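Local coordinates for vacuolar protein sorting 29 (Cryptosporidium parvum, PDB 2A22) that probably serves in vesicular protein transport as the VPS29 component of a retromer-type sorting complex, built on a calcineurin-like phosphoesterase fold, at residues Val198-Leu201 and Thr206-Ala209; Gly131-Trp136 and Lys161-Pro166. All coordinates share one frame; numbering follows the deposited sequence.

How the contacts relate
Contact 1 lies at the surface and contact 2 is buried. The first pairs neighbouring strands of one hairpin, 193-202 and 205-214, at the margin of the six-stranded sheet. The second sets helix 130-140 against strand 161-165 of the five-stranded sheet, so the two contacts share no element. Their centres are about 21 Å apart, and their nearest atoms about 5 Å, without touching. Chemistry follows place. Contact 1 rests on four backbone hydrogen bonds, with a tyrosine-valine contact on one face. Contact 2 has no hydrogen bond across it and relies on one phenylalanine ring against a helix. Contact 1 also covers more area, 414 Å² against 142 Å².

Contact 1 of 2, residues Val198-Leu201 and Thr206-Ala209; sequences VYDL and TNVA
Y199 and V208 face each other as a non-hydrogen-bonded pair, and the packing is more extensive on this side, where several atoms meet round the ring. V208 CG1 lies over one face of the Y199 ring, 3.9 Å from its centroid, in a CH-pi contact. V208 CG2 reaches the ring rim, 3.3 Å from Y199 CE1. With CG anti to the carbonyl carbon (chi1 -66°), the Y199 ring runs beside V208 and points the same way. T206 CG2 meets the ring edge at Y199 CD1, 3.9 Å away. F184 of the adjoining strand stacks on Y199. V208 is exposed, although it covers the ring.

The face of V198, D200, N207 and A209 has fewer side-chain contacts. V198 CB and A209 CB are 4.4 Å apart, and A209 is exposed. D200 OD1 comes 3.3 Å from N207 CB, with the carboxylate and amide planes 48° apart. D200 OD2 makes a salt bridge with R202 NE.

Backbone hydrogen bonds join the two strands. V198 N binds A209 O at 2.7 Å, and A209 N returns to V198 O. D200 and N207 exchange a second such pair, with N207 N to D200 O at 2.8 Å. This is a regular antiparallel beta hairpin, with 205-214 as the outer strand of the six-stranded sheet in the alpha-beta-beta-alpha sandwich.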
loop_
_atom_site.group_PDB
_atom_site.type_symbol
_atom_site.label_atom_id
_atom_site.label_comp_id
_atom_site.label_asym_id
_atom_site.label_seq_id
_atom_site.Cartn_x
_atom_site.Cartn_y
_atom_site.Cartn_z
ATOM N N VAL A 198 11.316 -2.393 2.482
ATOM C CA VAL A 198 10.263 -2.553 3.445
ATOM C C VAL A 198 10.649 -1.834 4.739
ATOM O O VAL A 198 11.644 -2.193 5.387
ATOM C CB VAL A 198 10.025 -4.061 3.712
ATOM C CG1 VAL A 198 8.989 -4.273 4.831
ATOM C CG2 VAL A 198 9.580 -4.768 2.411
ATOM N N TYR A 199 9.868 -0.825 5.117
ATOM C CA TYR A 199 10.177 -0.028 6.339
ATOM C C TYR A 199 9.257 -0.427 7.494
ATOM O O TYR A 199 8.071 -0.594 7.290
ATOM C CB TYR A 199 10.053 1.478 6.078
ATOM C CG TYR A 199 11.098 1.960 5.096
ATOM C CD1 TYR A 199 12.296 2.480 5.541
ATOM C CD2 TYR A 199 10.904 1.832 3.724
ATOM C CE1 TYR A 199 13.284 2.894 4.635
ATOM C CE2 TYR A 199 11.862 2.256 2.822
ATOM C CZ TYR A 199 13.060 2.759 3.289
ATOM O OH TYR A 199 14.012 3.144 2.400
ATOM N N ASP A 200 9.817 -0.612 8.683
ATOM C CA ASP A 200 9.024 -0.715 9.893
ATOM C C ASP A 200 9.670 0.037 11.059
ATOM O O ASP A 200 10.890 0.229 11.080
ATOM C CB ASP A 200 8.713 -2.175 10.242
ATOM C CG ASP A 200 9.940 -2.951 10.753
ATOM O OD1 ASP A 200 11.060 -2.731 10.279
ATOM O OD2 ASP A 200 9.765 -3.824 11.613
ATOM N N LEU A 201 8.837 0.488 11.996
ATOM C CA LEU A 201 9.295 1.231 13.149
ATOM C C LEU A 201 9.119 0.378 14.396
ATOM O O LEU A 201 7.998 0.065 14.777
ATOM C CB LEU A 201 8.507 2.550 13.302
ATOM C CG LEU A 201 8.813 3.467 14.515
ATOM C CD1 LEU A 201 10.282 3.820 14.586
ATOM C CD2 LEU A 201 8.019 4.754 14.419
ATOM N N THR A 206 13.579 3.164 12.923
ATOM C CA THR A 206 13.119 2.722 11.616
ATOM C C THR A 206 14.131 1.720 11.045
ATOM O O THR A 206 15.316 2.017 10.945
ATOM C CB THR A 206 12.932 3.904 10.637
ATOM O OG1 THR A 206 11.967 4.829 11.165
ATOM C CG2 THR A 206 12.408 3.404 9.278
ATOM N N ASN A 207 13.659 0.526 10.726
ATOM C CA ASN A 207 14.434 -0.502 10.021
ATOM C C ASN A 207 14.029 -0.615 8.534
ATOM O O ASN A 207 12.865 -0.390 8.213
ATOM C CB ASN A 207 14.219 -1.863 10.699
ATOM C CG ASN A 207 14.485 -1.818 12.203
ATOM O OD1 ASN A 207 15.645 -1.751 12.634
ATOM N ND2 ASN A 207 13.398 -1.845 13.015
ATOM N N VAL A 208 14.974 -0.992 7.656
ATOM C CA VAL A 208 14.687 -1.355 6.248
ATOM C C VAL A 208 15.090 -2.777 5.973
ATOM O O VAL A 208 16.162 -3.212 6.367
ATOM C CB VAL A 208 15.469 -0.542 5.208
ATOM C CG1 VAL A 208 14.712 -0.515 3.872
ATOM C CG2 VAL A 208 15.666 0.825 5.687
ATOM N N ALA A 209 14.228 -3.504 5.280
ATOM C CA ALA A 209 14.592 -4.785 4.729
ATOM C C ALA A 209 14.405 -4.665 3.208
ATOM O O ALA A 209 13.367 -4.174 2.740
ATOM C CB ALA A 209 13.713 -5.854 5.294
#

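Contact 2 of 2, residues Gly131-Trp136 and Lys161-Pro166; sequences GSLEQW and KLFLNP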
loop_
_atom_site.group_PDB
_atom_site.type_symbol
_atom_site.label_atom_id
_atom_site.label_comp_id
_atom_site.label_asym_id
_atom_site.label_seq_id
_atom_site.Cartn_x
_atom_site.Cartn_y
_atom_site.Cartn_z
ATOM N N GLY A 131 -3.449 -18.780 -1.466
ATOM C CA GLY A 131 -4.276 -19.364 -2.516
ATOM C C GLY A 131 -5.388 -18.428 -2.943
ATOM O O GLY A 131 -5.666 -18.281 -4.132
ATOM N N SER A 132 -6.027 -17.784 -1.976
ATOM C CA SER A 132 -7.074 -16.841 -2.305
ATOM C C SER A 132 -6.461 -15.563 -2.918
ATOM O O SER A 132 -6.969 -14.993 -3.913
ATOM C CB SER A 132 -7.914 -16.562 -1.072
ATOM O OG SER A 132 -9.072 -15.823 -1.423
ATOM N N LEU A 133 -5.331 -15.142 -2.363
ATOM C CA LEU A 133 -4.604 -14.010 -2.940
ATOM C C LEU A 133 -4.275 -14.281 -4.392
ATOM O O LEU A 133 -4.498 -13.428 -5.265
ATOM C CB LEU A 133 -3.338 -13.699 -2.147
ATOM C CG LEU A 133 -3.589 -12.888 -0.877
ATOM C CD1 LEU A 133 -2.264 -12.689 -0.170
ATOM C CD2 LEU A 133 -4.304 -11.528 -1.143
ATOM N N GLU A 134 -3.781 -15.491 -4.650
ATOM C CA GLU A 134 -3.429 -15.893 -6.012
ATOM C C GLU A 134 -4.629 -15.917 -6.976
ATOM O O GLU A 134 -4.485 -15.597 -8.147
ATOM C CB GLU A 134 -2.682 -17.225 -6.028
ATOM C CG GLU A 134 -1.921 -17.433 -7.349
ATOM C CD GLU A 134 -1.263 -18.803 -7.474
ATOM O OE1 GLU A 134 -1.684 -19.754 -6.762
ATOM O OE2 GLU A 134 -0.329 -18.918 -8.300
ATOM N N GLN A 135 -5.810 -16.260 -6.466
ATOM C CA GLN A 135 -7.038 -16.205 -7.273
ATOM C C GLN A 135 -7.401 -14.777 -7.666
ATOM O O GLN A 135 -7.936 -14.528 -8.752
ATOM C CB GLN A 135 -8.183 -16.885 -6.524
ATOM C CG GLN A 135 -7.798 -18.332 -6.132
ATOM C CD GLN A 135 -8.971 -19.159 -5.626
ATOM O OE1 GLN A 135 -9.845 -19.550 -6.408
ATOM N NE2 GLN A 135 -8.991 -19.443 -4.311
ATOM N N TRP A 136 -7.087 -13.841 -6.773
ATOM C CA TRP A 136 -7.266 -12.435 -7.051
ATOM C C TRP A 136 -6.245 -11.854 -8.020
ATOM O O TRP A 136 -6.640 -11.040 -8.845
ATOM C CB TRP A 136 -7.351 -11.621 -5.759
ATOM C CG TRP A 136 -8.708 -11.736 -5.140
ATOM C CD1 TRP A 136 -9.103 -12.609 -4.146
ATOM C CD2 TRP A 136 -9.870 -10.986 -5.498
ATOM N NE1 TRP A 136 -10.445 -12.418 -3.855
ATOM C CE2 TRP A 136 -10.932 -11.428 -4.668
ATOM C CE3 TRP A 136 -10.118 -9.969 -6.428
ATOM C CZ2 TRP A 136 -12.220 -10.883 -4.751
ATOM C CZ3 TRP A 136 -11.396 -9.421 -6.495
ATOM C CH2 TRP A 136 -12.425 -9.879 -5.667
ATOM N N LYS A 161 4.664 -14.386 -9.532
ATOM C CA LYS A 161 3.871 -13.199 -9.166
ATOM C C LYS A 161 4.272 -12.737 -7.765
ATOM O O LYS A 161 4.695 -13.549 -6.934
ATOM C CB LYS A 161 2.364 -13.513 -9.243
ATOM C CG LYS A 161 1.928 -14.098 -10.622
ATOM C CD LYS A 161 1.831 -12.993 -11.678
ATOM C CE LYS A 161 2.039 -13.498 -13.103
ATOM N NZ LYS A 161 1.487 -14.862 -13.224
ATOM N N LEU A 162 4.145 -11.437 -7.508
ATOM C CA LEU A 162 4.605 -10.875 -6.250
ATOM C C LEU A 162 3.424 -10.349 -5.427
ATOM O O LEU A 162 2.576 -9.620 -5.958
ATOM C CB LEU A 162 5.645 -9.796 -6.528
ATOM C CG LEU A 162 6.426 -9.139 -5.386
ATOM C CD1 LEU A 162 7.288 -10.155 -4.602
ATOM C CD2 LEU A 162 7.294 -8.008 -5.930
ATOM N N PHE A 163 3.354 -10.759 -4.154
ATOM C CA PHE A 163 2.253 -10.404 -3.229
ATOM C C PHE A 163 2.768 -9.580 -2.059
ATOM O O PHE A 163 3.608 -10.052 -1.281
ATOM C CB PHE A 163 1.556 -11.665 -2.713
ATOM C CG PHE A 163 0.977 -12.510 -3.809
ATOM C CD1 PHE A 163 -0.348 -12.334 -4.217
ATOM C CD2 PHE A 163 1.770 -13.432 -4.482
ATOM C CE1 PHE A 163 -0.887 -13.094 -5.275
ATOM C CE2 PHE A 163 1.244 -14.193 -5.537
ATOM C CZ PHE A 163 -0.089 -14.016 -5.931
ATOM N N LEU A 164 2.302 -8.334 -1.968
ATOM C CA LEU A 164 2.817 -7.379 -0.977
ATOM C C LEU A 164 1.678 -6.884 -0.088
ATOM O O LEU A 164 0.549 -6.680 -0.568
ATOM C CB LEU A 164 3.478 -6.197 -1.694
ATOM C CG LEU A 164 4.498 -6.581 -2.805
ATOM C CD1 LEU A 164 4.961 -5.397 -3.582
ATOM C CD2 LEU A 164 5.710 -7.268 -2.186
ATOM N N ASN A 165 1.972 -6.703 1.194
ATOM C CA ASN A 165 1.048 -6.055 2.129
ATOM C C ASN A 165 1.921 -5.120 2.925
ATOM O O ASN A 165 2.806 -5.587 3.622
ATOM C CB ASN A 165 0.355 -7.087 3.047
ATOM C CG ASN A 165 -0.654 -6.468 4.024
ATOM O OD1 ASN A 165 -0.510 -5.319 4.465
ATOM N ND2 ASN A 165 -1.678 -7.263 4.396
ATOM N N PRO A 166 1.718 -3.803 2.760
ATOM C CA PRO A 166 2.581 -2.815 3.371
ATOM C C PRO A 166 2.336 -2.650 4.870
ATOM O O PRO A 166 3.079 -1.915 5.523
ATOM C CB PRO A 166 2.224 -1.536 2.605
ATOM C CG PRO A 166 0.815 -1.692 2.273
ATOM C CD PRO A 166 0.671 -3.161 1.937
#
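F163 carries most of this contact: its ring reaches from the strand to the helix backbone between L133 and E134. Its CA-CB bond points toward the helix, and CG anti to the carbonyl carbon (chi1 -59°) carries the ring on to these two residues. The ring presents its edge to L133 O, which lies near the ring plane, 3.6 Å from F163 CE1. E134 N approaches obliquely, 3.8 Å from the same CE1.

L133 meets the ring through its first side-chain carbon. L133 CB is 3.9 Å from F163 CD1. The L133 side chain also touches V124 and T147. E134 CB and E134 CG each lie 4.1 Å from F163 CZ. The extended E134 chain then leads away from the ring, and its carboxylate plane stands 84° from the ring plane.

F156 of strand 154-158 stacks on F163, and L145 touches it from strand 144-147. The ring thus joins helix 130-140 to the five-stranded sheet. With no hydrogen bond across the two segments, their contact rests on van der Waals packing of the ring against side-chain carbons and helix backbone, with the carbonyl oxygen of L133 near the ring edge. The buried carboxylate of E134 finds its polar partners in N159 and R138, while the aliphatic part of the side chain serves the contact with F163.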